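Local coordinates for protein putative cytosine/guanine deaminase (Unidentified, PDB 2PAJ) that catalyses the zinc-dependent hydrolytic deamination of 2-amino-4-hydroxypteridines such as isoxanthopterin to 2,4-dihydroxypteridines, with release of ammonium, at residues A118-L123 with E460-K465; E112-L117 with V475-R480; D280-H285 with R396-D401; V215-T220 with R232-V237. One frame throughout, in Å; residues are numbered along the deposited sequence.

Interaction 1. Residues A118-L123 with E460-K465; sequences AARIGL and EGVDIK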
loop_
_atom_site.group_PDB
_atom_site.type_symbol
_atom_site.label_atom_id
_atom_site.label_comp_id
_atom_site.label_asym_id
_atom_site.label_seq_id
_atom_site.Cartn_x
_atom_site.Cartn_y
_atom_site.Cartn_z
ATOM N N ALA A 118 11.449 -12.341 1.296
ATOM C CA ALA A 118 10.456 -11.670 2.124
ATOM C C ALA A 118 9.593 -10.730 1.290
ATOM O O ALA A 118 8.372 -10.674 1.449
ATOM C CB ALA A 118 11.147 -10.890 3.231
ATOM N N ALA A 119 10.245 -9.989 0.403
ATOM C CA ALA A 119 9.575 -9.038 -0.464
ATOM C C ALA A 119 8.653 -9.772 -1.403
ATOM O O ALA A 119 7.500 -9.377 -1.581
ATOM C CB ALA A 119 10.598 -8.249 -1.258
ATOM N N ARG A 120 9.155 -10.845 -2.006
ATOM C CA ARG A 120 8.337 -11.613 -2.930
ATOM C C ARG A 120 7.091 -12.130 -2.215
ATOM O O ARG A 120 5.973 -11.913 -2.672
ATOM C CB ARG A 120 9.142 -12.768 -3.533
ATOM C CG ARG A 120 8.436 -13.461 -4.695
ATOM C CD ARG A 120 9.429 -14.255 -5.535
ATOM N NE ARG A 120 8.796 -15.116 -6.539
ATOM C CZ ARG A 120 8.042 -14.681 -7.544
ATOM N NH1 ARG A 120 7.816 -13.385 -7.692
ATOM N NH2 ARG A 120 7.510 -15.543 -8.400
ATOM N N ILE A 121 7.290 -12.799 -1.087
ATOM C CA ILE A 121 6.182 -13.329 -0.303
ATOM C C ILE A 121 5.093 -12.286 -0.030
ATOM O O ILE A 121 3.953 -12.444 -0.453
ATOM C CB ILE A 121 6.670 -13.876 1.047
ATOM C CG1 ILE A 121 7.466 -15.167 0.827
ATOM C CG2 ILE A 121 5.484 -14.133 1.947
ATOM C CD1 ILE A 121 8.309 -15.618 2.035
ATOM N N GLY A 122 5.444 -11.221 0.680
ATOM C CA GLY A 122 4.461 -10.196 1.002
ATOM C C GLY A 122 3.815 -9.550 -0.204
ATOM O O GLY A 122 2.663 -9.126 -0.157
ATOM N N LEU A 123 4.579 -9.458 -1.283
ATOM C CA LEU A 123 4.103 -8.852 -2.518
ATOM C C LEU A 123 3.081 -9.803 -3.152
ATOM O O LEU A 123 2.024 -9.375 -3.613
ATOM C CB LEU A 123 5.293 -8.633 -3.457
ATOM C CG LEU A 123 5.529 -7.289 -4.148
ATOM C CD1 LEU A 123 5.379 -6.140 -3.163
ATOM C CD2 LEU A 123 6.921 -7.311 -4.767
ATOM N N GLU A 460 1.704 -15.438 -13.048
ATOM C CA GLU A 460 2.782 -15.974 -13.865
ATOM C C GLU A 460 4.125 -15.826 -13.155
ATOM O O GLU A 460 4.520 -14.721 -12.770
ATOM C CB GLU A 460 2.801 -15.252 -15.209
ATOM C CG GLU A 460 2.984 -16.166 -16.398
ATOM C CD GLU A 460 2.370 -15.583 -17.665
ATOM O OE1 GLU A 460 2.665 -14.399 -17.980
ATOM O OE2 GLU A 460 1.589 -16.310 -18.338
ATOM N N GLY A 461 4.807 -16.956 -12.971
ATOM C CA GLY A 461 6.094 -16.954 -12.299
ATOM C C GLY A 461 6.047 -17.454 -10.864
ATOM O O GLY A 461 7.087 -17.636 -10.228
ATOM N N VAL A 462 4.852 -17.687 -10.335
ATOM C CA VAL A 462 4.759 -18.157 -8.963
ATOM C C VAL A 462 4.312 -19.593 -8.845
ATOM O O VAL A 462 3.340 -20.005 -9.470
ATOM C CB VAL A 462 3.790 -17.312 -8.124
ATOM C CG1 VAL A 462 4.152 -15.831 -8.206
ATOM C CG2 VAL A 462 2.368 -17.554 -8.600
ATOM N N ASP A 463 5.051 -20.334 -8.029
ATOM C CA ASP A 463 4.803 -21.738 -7.717
ATOM C C ASP A 463 4.582 -21.702 -6.208
ATOM O O ASP A 463 5.540 -21.625 -5.434
ATOM C CB ASP A 463 6.041 -22.580 -8.037
ATOM C CG ASP A 463 5.854 -24.054 -7.713
ATOM O OD1 ASP A 463 5.302 -24.373 -6.633
ATOM O OD2 ASP A 463 6.286 -24.896 -8.531
ATOM N N ILE A 464 3.322 -21.738 -5.795
ATOM C CA ILE A 464 2.979 -21.669 -4.386
ATOM C C ILE A 464 3.653 -22.719 -3.508
ATOM O O ILE A 464 4.216 -22.388 -2.466
ATOM C CB ILE A 464 1.459 -21.747 -4.218
ATOM C CG1 ILE A 464 0.815 -20.535 -4.887
ATOM C CG2 ILE A 464 1.082 -21.795 -2.743
ATOM C CD1 ILE A 464 -0.673 -20.679 -5.030
ATOM N N LYS A 465 3.604 -23.980 -3.916
ATOM C CA LYS A 465 4.221 -25.025 -3.111
ATOM C C LYS A 465 5.707 -24.778 -2.977
ATOM O O LYS A 465 6.295 -24.984 -1.922
ATOM C CB LYS A 465 3.986 -26.390 -3.742
ATOM C CG LYS A 465 2.556 -26.839 -3.679
ATOM C CD LYS A 465 2.383 -28.144 -4.424
ATOM C CE LYS A 465 0.917 -28.574 -4.477
ATOM N NZ LYS A 465 0.776 -29.816 -5.283
#
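Arg120 reaches from helix 112-127 to Gly461 and Val462, which lie in the loop just before helix 464-483. The first helix joins strands 67-73 and 131-136 of the amidohydrolase (beta/alpha)8 barrel, so the contact sets the lead-in to the C-terminal helix beside the barrel's outer helical layer. The arginine's reach follows from the torsions: CG is anti to the backbone N (chi1 -170°) and the chain stays extended through NE, which carries the guanidinium well clear of its helix. The span is large, with 9.6 Å between Arg120 CA and Val462 CA, the nearest pair of alpha carbons. Most of the arrangement is loose: only 88 Å² is buried in all, and Glu460 and Gly461 are exposed to solvent. Gly461 has a positive phi (103°), a conformation readily adopted by glycine. Arg120 NH1 faces another way, forming a long, weak ion pair with Glu156. Nearby, Arg120 also rests on Leu160, and Ile121 touches Leu467 and Ala471 of helix 464-483. Just beyond the contact, Asp463 occupies the N-cap position of that helix, its OD1 accepting a hydrogen bond from Glu466 N. The tight part is confined to the tip of the arginine, where NH2 does the touching: Gly461 O lies at the guanidinium edge, near its plane and 2.8 Å from Arg120 NH2, while Val462 CG1 approaches obliquely, 3.4 Å from Arg120 NH2.

Interaction 2. Residues E112-L117 with V475-R480; sequences ERRFRL and VRELLR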
loop_
_atom_site.group_PDB
_atom_site.type_symbol
_atom_site.label_atom_id
_atom_site.label_comp_id
_atom_site.label_asym_id
_atom_site.label_seq_id
_atom_site.Cartn_x
_atom_site.Cartn_y
_atom_site.Cartn_z
ATOM N N GLU A 112 21.014 -10.866 0.723
ATOM C CA GLU A 112 20.533 -10.816 -0.656
ATOM C C GLU A 112 19.286 -11.682 -0.811
ATOM O O GLU A 112 18.158 -11.194 -0.894
ATOM C CB GLU A 112 21.639 -11.343 -1.583
ATOM C CG GLU A 112 21.237 -11.543 -3.035
ATOM C CD GLU A 112 20.806 -10.248 -3.687
ATOM O OE1 GLU A 112 21.191 -9.174 -3.171
ATOM O OE2 GLU A 112 20.095 -10.300 -4.719
ATOM N N ARG A 113 19.539 -12.984 -0.852
ATOM C CA ARG A 113 18.532 -14.016 -1.003
ATOM C C ARG A 113 17.308 -13.781 -0.130
ATOM O O ARG A 113 16.176 -13.729 -0.620
ATOM C CB ARG A 113 19.164 -15.370 -0.661
ATOM C CG ARG A 113 18.191 -16.525 -0.614
ATOM C CD ARG A 113 17.904 -17.064 -2.019
ATOM N NE ARG A 113 16.552 -17.625 -2.125
ATOM C CZ ARG A 113 15.456 -16.918 -2.415
ATOM N NH1 ARG A 113 15.534 -15.606 -2.644
ATOM N NH2 ARG A 113 14.275 -17.529 -2.456
ATOM N N ARG A 114 17.550 -13.641 1.169
ATOM C CA ARG A 114 16.486 -13.439 2.132
ATOM C C ARG A 114 15.615 -12.218 1.922
ATOM O O ARG A 114 14.390 -12.341 1.853
ATOM C CB ARG A 114 17.070 -13.452 3.547
ATOM C CG ARG A 114 17.531 -14.845 3.950
ATOM C CD ARG A 114 18.217 -14.882 5.300
ATOM N NE ARG A 114 18.598 -16.245 5.661
ATOM C CZ ARG A 114 19.361 -16.562 6.702
ATOM N NH1 ARG A 114 19.837 -15.614 7.497
ATOM N NH2 ARG A 114 19.643 -17.833 6.950
ATOM N N PHE A 115 16.228 -11.045 1.812
ATOM C CA PHE A 115 15.457 -9.823 1.615
ATOM C C PHE A 115 14.532 -10.007 0.424
ATOM O O PHE A 115 13.358 -9.647 0.461
ATOM C CB PHE A 115 16.381 -8.640 1.338
ATOM C CG PHE A 115 15.668 -7.314 1.290
ATOM C CD1 PHE A 115 15.295 -6.668 2.461
ATOM C CD2 PHE A 115 15.353 -6.721 0.079
ATOM C CE1 PHE A 115 14.625 -5.468 2.437
ATOM C CE2 PHE A 115 14.678 -5.512 0.037
ATOM C CZ PHE A 115 14.312 -4.881 1.221
ATOM N N ARG A 116 15.079 -10.588 -0.632
ATOM C CA ARG A 116 14.338 -10.832 -1.865
ATOM C C ARG A 116 13.126 -11.751 -1.670
ATOM O O ARG A 116 12.075 -11.546 -2.281
ATOM C CB ARG A 116 15.297 -11.437 -2.886
ATOM C CG ARG A 116 14.764 -11.509 -4.284
ATOM C CD ARG A 116 15.892 -11.189 -5.223
ATOM N NE ARG A 116 15.469 -10.268 -6.265
ATOM C CZ ARG A 116 16.298 -9.463 -6.917
ATOM N NH1 ARG A 116 17.599 -9.469 -6.626
ATOM N NH2 ARG A 116 15.828 -8.657 -7.862
ATOM N N LEU A 117 13.294 -12.764 -0.824
ATOM C CA LEU A 117 12.242 -13.720 -0.539
ATOM C C LEU A 117 11.104 -13.075 0.242
ATOM O O LEU A 117 9.938 -13.241 -0.105
ATOM C CB LEU A 117 12.803 -14.887 0.266
ATOM C CG LEU A 117 11.841 -16.047 0.517
ATOM C CD1 LEU A 117 11.577 -16.808 -0.788
ATOM C CD2 LEU A 117 12.448 -16.965 1.560
ATOM N N VAL A 475 13.068 -19.872 7.338
ATOM C CA VAL A 475 12.617 -19.597 8.700
ATOM C C VAL A 475 13.391 -20.477 9.680
ATOM O O VAL A 475 13.774 -20.015 10.754
ATOM C CB VAL A 475 11.086 -19.830 8.866
ATOM C CG1 VAL A 475 10.699 -19.703 10.329
ATOM C CG2 VAL A 475 10.310 -18.809 8.050
ATOM N N ARG A 476 13.618 -21.736 9.306
ATOM C CA ARG A 476 14.387 -22.666 10.137
ATOM C C ARG A 476 15.784 -22.074 10.314
ATOM O O ARG A 476 16.270 -21.917 11.434
ATOM C CB ARG A 476 14.538 -24.029 9.452
ATOM C CG ARG A 476 13.268 -24.827 9.256
ATOM C CD ARG A 476 13.457 -25.894 8.156
ATOM N NE ARG A 476 12.338 -26.848 8.096
ATOM C CZ ARG A 476 11.781 -27.292 6.964
ATOM N NH1 ARG A 476 12.232 -26.869 5.783
ATOM N NH2 ARG A 476 10.767 -28.162 7.009
ATOM N N GLU A 477 16.428 -21.756 9.192
ATOM C CA GLU A 477 17.767 -21.170 9.204
ATOM C C GLU A 477 17.757 -19.969 10.122
ATOM O O GLU A 477 18.582 -19.843 11.024
ATOM C CB GLU A 477 18.158 -20.724 7.801
ATOM C CG GLU A 477 18.437 -21.850 6.843
ATOM C CD GLU A 477 18.357 -21.389 5.409
ATOM O OE1 GLU A 477 18.734 -20.224 5.152
ATOM O OE2 GLU A 477 17.914 -22.182 4.544
ATOM N N LEU A 478 16.811 -19.079 9.868
ATOM C CA LEU A 478 16.645 -17.882 10.666
ATOM C C LEU A 478 16.606 -18.231 12.147
ATOM O O LEU A 478 17.378 -17.710 12.959
ATOM C CB LEU A 478 15.340 -17.198 10.279
ATOM C CG LEU A 478 15.427 -16.175 9.156
ATOM C CD1 LEU A 478 14.030 -15.802 8.696
ATOM C CD2 LEU A 478 16.170 -14.957 9.664
ATOM N N LEU A 479 15.690 -19.121 12.494
ATOM C CA LEU A 479 15.542 -19.531 13.874
ATOM C C LEU A 479 16.846 -20.083 14.437
ATOM O O LEU A 479 17.194 -19.800 15.588
ATOM C CB LEU A 479 14.420 -20.566 13.992
ATOM C CG LEU A 479 13.021 -19.985 13.757
ATOM C CD1 LEU A 479 11.973 -21.090 13.747
ATOM C CD2 LEU A 479 12.718 -18.959 14.840
ATOM N N ARG A 480 17.571 -20.859 13.632
ATOM C CA ARG A 480 18.836 -21.429 14.094
ATOM C C ARG A 480 19.821 -20.316 14.387
ATOM O O ARG A 480 20.370 -20.215 15.492
ATOM C CB ARG A 480 19.433 -22.359 13.039
ATOM C CG ARG A 480 18.819 -23.745 13.019
ATOM C CD ARG A 480 19.651 -24.714 12.187
ATOM N NE ARG A 480 19.255 -26.107 12.419
ATOM C CZ ARG A 480 20.048 -27.161 12.194
ATOM N NH1 ARG A 480 21.286 -26.980 11.728
ATOM N NH2 ARG A 480 19.618 -28.400 12.441
#
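Arg114 crosses from helix 112-127 to Glu477 and Leu478 on helix 464-483. From CB the chain turns to place CG anti to the carbonyl carbon (chi1 -70°), and then CG, CD and NE run out extended, spanning the distance between the helices, whose nearest alpha carbons, Arg114 CA and Leu478 CA, are 9.6 Å apart. Contact begins at the polar end. Arg114 NE lies 4.0 Å from Glu477 OE1, too far for a direct bond, and Arg114 CZ is equally distant from that oxygen. NH1 has two kinds of neighbour: it donates a hydrogen bond to Leu109 O, while Leu478 CD2 lies over one guanidinium face, 4.3 Å from Arg114 NH1. NH2 makes the salt bridge, with 3.1 Å between Arg114 NH2 and Glu477 OE1. The N-H points almost straight at the oxygen (173°), which lies in the guanidinium plane and uses its anti lone pair; the two flat groups are turned 34° from each other. Arg114 NH2 is also 3.4 Å from Glu477 CB. Its stronger partner is Glu481 OE2, so two carboxylates one helical turn apart grip this nitrogen. Val474 adds a contact along the same arginine. One turn further along helix 112-127, Leu117 packs on Leu467, Glu470 and Val474, while Phe115 and Arg116 face helix 149-159, leaving helix 112-127 sandwiched between that barrel helix and the C-terminal one.

Interaction 3. Residues D280-H285 with R396-D401; sequences DVWYAH and RVMGLD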
loop_
_atom_site.group_PDB
_atom_site.type_symbol
_atom_site.label_atom_id
_atom_site.label_comp_id
_atom_site.label_asym_id
_atom_site.label_seq_id
_atom_site.Cartn_x
_atom_site.Cartn_y
_atom_site.Cartn_z
ATOM N N ASP A 280 1.450 17.202 1.055
ATOM C CA ASP A 280 2.723 16.663 0.596
ATOM C C ASP A 280 3.083 15.400 1.388
ATOM O O ASP A 280 3.651 14.448 0.858
ATOM C CB ASP A 280 3.785 17.731 0.888
ATOM C CG ASP A 280 4.673 18.027 -0.285
ATOM O OD1 ASP A 280 5.375 17.115 -0.754
ATOM O OD2 ASP A 280 4.677 19.187 -0.740
ATOM N N VAL A 281 2.742 15.439 2.675
ATOM C CA VAL A 281 3.045 14.398 3.655
ATOM C C VAL A 281 1.861 13.536 4.137
ATOM O O VAL A 281 0.711 13.941 4.039
ATOM C CB VAL A 281 3.657 15.071 4.909
ATOM C CG1 VAL A 281 4.428 14.065 5.742
ATOM C CG2 VAL A 281 4.510 16.243 4.492
ATOM N N TRP A 282 2.168 12.352 4.665
ATOM C CA TRP A 282 1.158 11.461 5.231
ATOM C C TRP A 282 1.820 10.544 6.278
ATOM O O TRP A 282 2.947 10.088 6.103
ATOM C CB TRP A 282 0.417 10.681 4.120
ATOM C CG TRP A 282 0.909 9.329 3.777
ATOM C CD1 TRP A 282 0.558 8.147 4.360
ATOM C CD2 TRP A 282 1.794 9.001 2.708
ATOM N NE1 TRP A 282 1.164 7.100 3.713
ATOM C CE2 TRP A 282 1.932 7.595 2.694
ATOM C CE3 TRP A 282 2.485 9.759 1.755
ATOM C CZ2 TRP A 282 2.740 6.928 1.765
ATOM C CZ3 TRP A 282 3.279 9.101 0.838
ATOM C CH2 TRP A 282 3.403 7.695 0.849
ATOM N N TYR A 283 1.123 10.308 7.387
ATOM C CA TYR A 283 1.665 9.481 8.464
ATOM C C TYR A 283 0.990 8.158 8.743
ATOM O O TYR A 283 -0.210 7.990 8.536
ATOM C CB TYR A 283 1.676 10.241 9.782
ATOM C CG TYR A 283 2.583 11.440 9.802
ATOM C CD1 TYR A 283 2.093 12.704 9.485
ATOM C CD2 TYR A 283 3.935 11.313 10.144
ATOM C CE1 TYR A 283 2.909 13.800 9.509
ATOM C CE2 TYR A 283 4.763 12.409 10.171
ATOM C CZ TYR A 283 4.243 13.649 9.855
ATOM O OH TYR A 283 5.041 14.763 9.891
ATOM N N ALA A 284 1.797 7.234 9.248
ATOM C CA ALA A 284 1.348 5.910 9.639
ATOM C C ALA A 284 1.395 5.844 11.167
ATOM O O ALA A 284 2.062 6.645 11.819
ATOM C CB ALA A 284 2.257 4.842 9.052
ATOM N N HIS A 285 0.675 4.878 11.722
ATOM C CA HIS A 285 0.621 4.648 13.161
ATOM C C HIS A 285 0.369 5.890 13.997
ATOM O O HIS A 285 1.034 6.113 15.000
ATOM C CB HIS A 285 1.916 3.959 13.623
ATOM C CG HIS A 285 2.149 2.625 12.975
ATOM N ND1 HIS A 285 1.460 2.217 11.848
ATOM C CD2 HIS A 285 3.014 1.623 13.269
ATOM C CE1 HIS A 285 1.891 1.024 11.476
ATOM N NE2 HIS A 285 2.835 0.642 12.320
ATOM N N ARG A 396 -4.694 9.327 -3.959
ATOM C CA ARG A 396 -4.512 10.770 -3.871
ATOM C C ARG A 396 -3.555 11.174 -2.753
ATOM O O ARG A 396 -2.980 12.262 -2.781
ATOM C CB ARG A 396 -5.869 11.487 -3.731
ATOM C CG ARG A 396 -6.591 11.664 -5.097
ATOM C CD ARG A 396 -7.701 12.743 -5.082
ATOM N NE ARG A 396 -8.873 12.366 -4.270
ATOM C CZ ARG A 396 -9.951 11.703 -4.717
ATOM N NH1 ARG A 396 -10.055 11.321 -5.992
ATOM N NH2 ARG A 396 -10.940 11.418 -3.880
ATOM N N VAL A 397 -3.371 10.289 -1.780
ATOM C CA VAL A 397 -2.457 10.550 -0.676
ATOM C C VAL A 397 -1.019 10.362 -1.167
ATOM O O VAL A 397 -0.102 11.078 -0.758
ATOM C CB VAL A 397 -2.755 9.606 0.513
ATOM C CG1 VAL A 397 -1.578 9.554 1.459
ATOM C CG2 VAL A 397 -4.011 10.091 1.248
ATOM N N MET A 398 -0.833 9.413 -2.073
ATOM C CA MET A 398 0.487 9.157 -2.615
ATOM C C MET A 398 0.731 9.948 -3.914
ATOM O O MET A 398 1.800 9.862 -4.523
ATOM C CB MET A 398 0.687 7.649 -2.829
ATOM C CG MET A 398 0.516 6.825 -1.554
ATOM S SD MET A 398 1.572 5.370 -1.393
ATOM C CE MET A 398 0.812 4.279 -2.514
ATOM N N GLY A 399 -0.260 10.721 -4.337
ATOM C CA GLY A 399 -0.087 11.527 -5.533
ATOM C C GLY A 399 -0.346 10.861 -6.871
ATOM O O GLY A 399 -0.121 11.467 -7.923
ATOM N N LEU A 400 -0.805 9.615 -6.837
ATOM C CA LEU A 400 -1.133 8.889 -8.057
ATOM C C LEU A 400 -2.608 9.140 -8.392
ATOM O O LEU A 400 -3.444 8.245 -8.274
ATOM C CB LEU A 400 -0.877 7.402 -7.852
ATOM C CG LEU A 400 0.592 6.994 -7.739
ATOM C CD1 LEU A 400 0.668 5.505 -7.471
ATOM C CD2 LEU A 400 1.336 7.349 -9.024
ATOM N N ASP A 401 -2.893 10.363 -8.834
ATOM C CA ASP A 401 -4.235 10.824 -9.144
ATOM C C ASP A 401 -5.004 10.229 -10.319
ATOM O O ASP A 401 -6.203 10.463 -10.447
ATOM C CB ASP A 401 -4.213 12.345 -9.260
ATOM C CG ASP A 401 -3.617 12.999 -8.032
ATOM O OD1 ASP A 401 -3.826 12.452 -6.930
ATOM O OD2 ASP A 401 -2.949 14.047 -8.154
#
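Trp282 meets Val397 and Met398 because its chi1 of 95° lifts the indole from strand 281-284 toward segment 396-401, while Val397, at chi1 162°, thrusts its CG1 methyl at the ring. The strand belongs to the (beta/alpha)8 barrel, and the contact lies in its interior: Trp282 also stacks with His246 and touches Leu167, and Met398 packs on Ala135 and Val165 of two further barrel strands. Helix 383-398 thus brings its C-terminal part against side chains from inside the barrel. Both partners come over the same indole face as CH-pi contacts, each carbon 25° off the ring normal. Val397 CG1 is 3.7 Å from the centroid of the Trp282 five-membered ring, and Met398 CG is 4.2 Å from the centroid of its six-membered ring. Ring rotation is further fixed by a hydrogen bond from Trp282 NE1 to Thr75 O, next to the zinc ligand His76. His285, another zinc ligand, comes three residues after Trp282, whose side chain is about 10 Å from the zinc ion. Met398 bends at chi2 and chi3, and its sulfur makes an oblique Met-aromatic contact, with Met398 SD 3.7 Å from Trp282 CZ2.

Interaction 4. Residues V215-T220 with R232-V237; sequences VVMAPT and RETAAV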
loop_
_atom_site.group_PDB
_atom_site.type_symbol
_atom_site.label_atom_id
_atom_site.label_comp_id
_atom_site.label_asym_id
_atom_site.label_seq_id
_atom_site.Cartn_x
_atom_site.Cartn_y
_atom_site.Cartn_z
ATOM N N VAL A 215 9.084 7.231 -5.629
ATOM C CA VAL A 215 10.033 7.326 -4.530
ATOM C C VAL A 215 9.582 8.421 -3.581
ATOM O O VAL A 215 9.137 9.466 -4.020
ATOM C CB VAL A 215 11.455 7.678 -5.055
ATOM C CG1 VAL A 215 12.429 7.825 -3.888
ATOM C CG2 VAL A 215 11.938 6.613 -6.035
ATOM N N VAL A 216 9.677 8.174 -2.281
ATOM C CA VAL A 216 9.298 9.185 -1.305
ATOM C C VAL A 216 10.260 9.206 -0.101
ATOM O O VAL A 216 10.838 8.184 0.275
ATOM C CB VAL A 216 7.771 9.024 -0.844
ATOM C CG1 VAL A 216 7.134 7.817 -1.482
ATOM C CG2 VAL A 216 7.654 8.917 0.658
ATOM N N MET A 217 10.441 10.405 0.456
ATOM C CA MET A 217 11.295 10.687 1.616
ATOM C C MET A 217 10.588 10.144 2.861
ATOM O O MET A 217 9.587 10.713 3.283
ATOM C CB MET A 217 11.457 12.209 1.730
ATOM C CG MET A 217 12.317 12.729 2.886
ATOM S SD MET A 217 14.085 12.446 2.675
ATOM C CE MET A 217 14.428 11.407 4.038
ATOM N N ALA A 218 11.118 9.082 3.469
ATOM C CA ALA A 218 10.447 8.474 4.620
ATOM C C ALA A 218 11.228 8.042 5.869
ATOM O O ALA A 218 11.249 6.858 6.214
ATOM C CB ALA A 218 9.618 7.288 4.128
ATOM N N PRO A 219 11.852 8.992 6.578
ATOM C CA PRO A 219 12.597 8.617 7.786
ATOM C C PRO A 219 11.659 7.832 8.725
ATOM O O PRO A 219 10.639 8.363 9.166
ATOM C CB PRO A 219 12.996 9.969 8.370
ATOM C CG PRO A 219 13.117 10.841 7.146
ATOM C CD PRO A 219 11.918 10.443 6.333
ATOM N N THR A 220 12.008 6.585 9.032
ATOM C CA THR A 220 11.174 5.722 9.879
ATOM C C THR A 220 10.225 6.403 10.877
ATOM O O THR A 220 9.028 6.510 10.616
ATOM C CB THR A 220 12.039 4.713 10.623
ATOM O OG1 THR A 220 13.103 4.290 9.758
ATOM C CG2 THR A 220 11.196 3.491 11.009
ATOM N N ARG A 232 13.860 19.449 8.890
ATOM C CA ARG A 232 13.589 20.617 8.058
ATOM C C ARG A 232 14.330 20.447 6.733
ATOM O O ARG A 232 13.716 20.475 5.655
ATOM C CB ARG A 232 14.039 21.913 8.728
ATOM C CG ARG A 232 13.119 22.394 9.830
ATOM C CD ARG A 232 13.255 23.888 10.025
ATOM N NE ARG A 232 12.368 24.426 11.055
ATOM C CZ ARG A 232 12.512 24.212 12.361
ATOM N NH1 ARG A 232 13.515 23.464 12.798
ATOM N NH2 ARG A 232 11.662 24.750 13.235
ATOM N N GLU A 233 15.644 20.255 6.810
ATOM C CA GLU A 233 16.427 20.097 5.594
ATOM C C GLU A 233 15.983 18.863 4.825
ATOM O O GLU A 233 15.942 18.852 3.601
ATOM C CB GLU A 233 17.926 20.051 5.919
ATOM C CG GLU A 233 18.347 19.025 6.960
ATOM C CD GLU A 233 19.719 19.347 7.583
ATOM O OE1 GLU A 233 19.834 20.410 8.250
ATOM O OE2 GLU A 233 20.675 18.542 7.410
ATOM N N THR A 234 15.621 17.824 5.553
ATOM C CA THR A 234 15.167 16.594 4.919
ATOM C C THR A 234 13.886 16.848 4.109
ATOM O O THR A 234 13.679 16.245 3.057
ATOM C CB THR A 234 14.909 15.523 5.976
ATOM O OG1 THR A 234 15.339 14.259 5.480
ATOM C CG2 THR A 234 13.454 15.473 6.334
ATOM N N ALA A 235 13.036 17.743 4.612
ATOM C CA ALA A 235 11.789 18.104 3.943
ATOM C C ALA A 235 12.092 18.887 2.665
ATOM O O ALA A 235 11.478 18.661 1.623
ATOM C CB ALA A 235 10.927 18.943 4.879
ATOM N N ALA A 236 13.052 19.802 2.764
ATOM C CA ALA A 236 13.466 20.642 1.652
ATOM C C ALA A 236 13.976 19.858 0.453
ATOM O O ALA A 236 13.732 20.235 -0.693
ATOM C CB ALA A 236 14.532 21.608 2.118
ATOM N N VAL A 237 14.703 18.780 0.709
ATOM C CA VAL A 237 15.245 17.977 -0.378
ATOM C C VAL A 237 14.119 17.276 -1.123
ATOM O O VAL A 237 14.075 17.280 -2.359
ATOM C CB VAL A 237 16.222 16.927 0.151
ATOM C CG1 VAL A 237 16.812 16.135 -0.996
ATOM C CG2 VAL A 237 17.313 17.609 0.947
#
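Met217 and Thr234 carry this contact almost entirely through van der Waals packing. A chi1 of 180° sets Met217 CG trans to the main-chain nitrogen; bends at chi2 (72°) and again at chi3 then curl the thioether alongside the helix. Its terminal methyl meets the threonine hydroxyl, Met217 CE being 3.3 Å from Thr234 OG1. The sulfur lies close behind, with 3.6 Å between Met217 SD and Thr234 OG1. Apolar groups also rest against the helix backbone: Met217 CG is 3.8 Å from Thr234 O, and Met217 SD is at the same distance from that oxygen. A second, looser packing contact comes from Pro219, whose CB points toward the helix and whose CG is left 4.4 Å from Thr234 OG1. These contacts join strand and helix within a beta-alpha-beta unit of the amidohydrolase barrel, made of strand 213-217, helix 228-240 and the parallel strand 244-248. Met217 CA and Ala235 CA, 7.8 Å apart, are the nearest alpha carbons. Aromatic neighbours extend the packing: Met217 and Pro219 both touch Tyr193 of helix 190-203, while Thr234 touches Trp276 on a loop. Hydrogen bonding belongs instead to the backbone and the next strand. Met217 is bonded through its main chain to Arg244 and His246, and Pro219 O and Thr220 O each pair with Ser247 OG. That strand ends at the zinc ligand His248, whose side chain is about 9 Å from that of Pro219.

From the N terminus, helix 112-127 opens two long loops in succession, those of interactions 2 and 1. The chain then builds the barrel, where interaction 4 closes a short loop between strand 213-217 and helix 228-240. Interaction 3 follows in series, opening at strand 281-284 and closing at the end of helix 383-398. Residues 460-465 next close interaction 1, and residues 475-480 close interaction 2 around it. None cross: the two barrel loops lie within the two outer ones. Interaction 1 joins the lead-in loop, and interaction 2 the C-terminal helix itself, to helix 112-127; interaction 4 joins a barrel strand to its following helix, and interaction 3 sets helix 383-398 against a side chain inside the barrel.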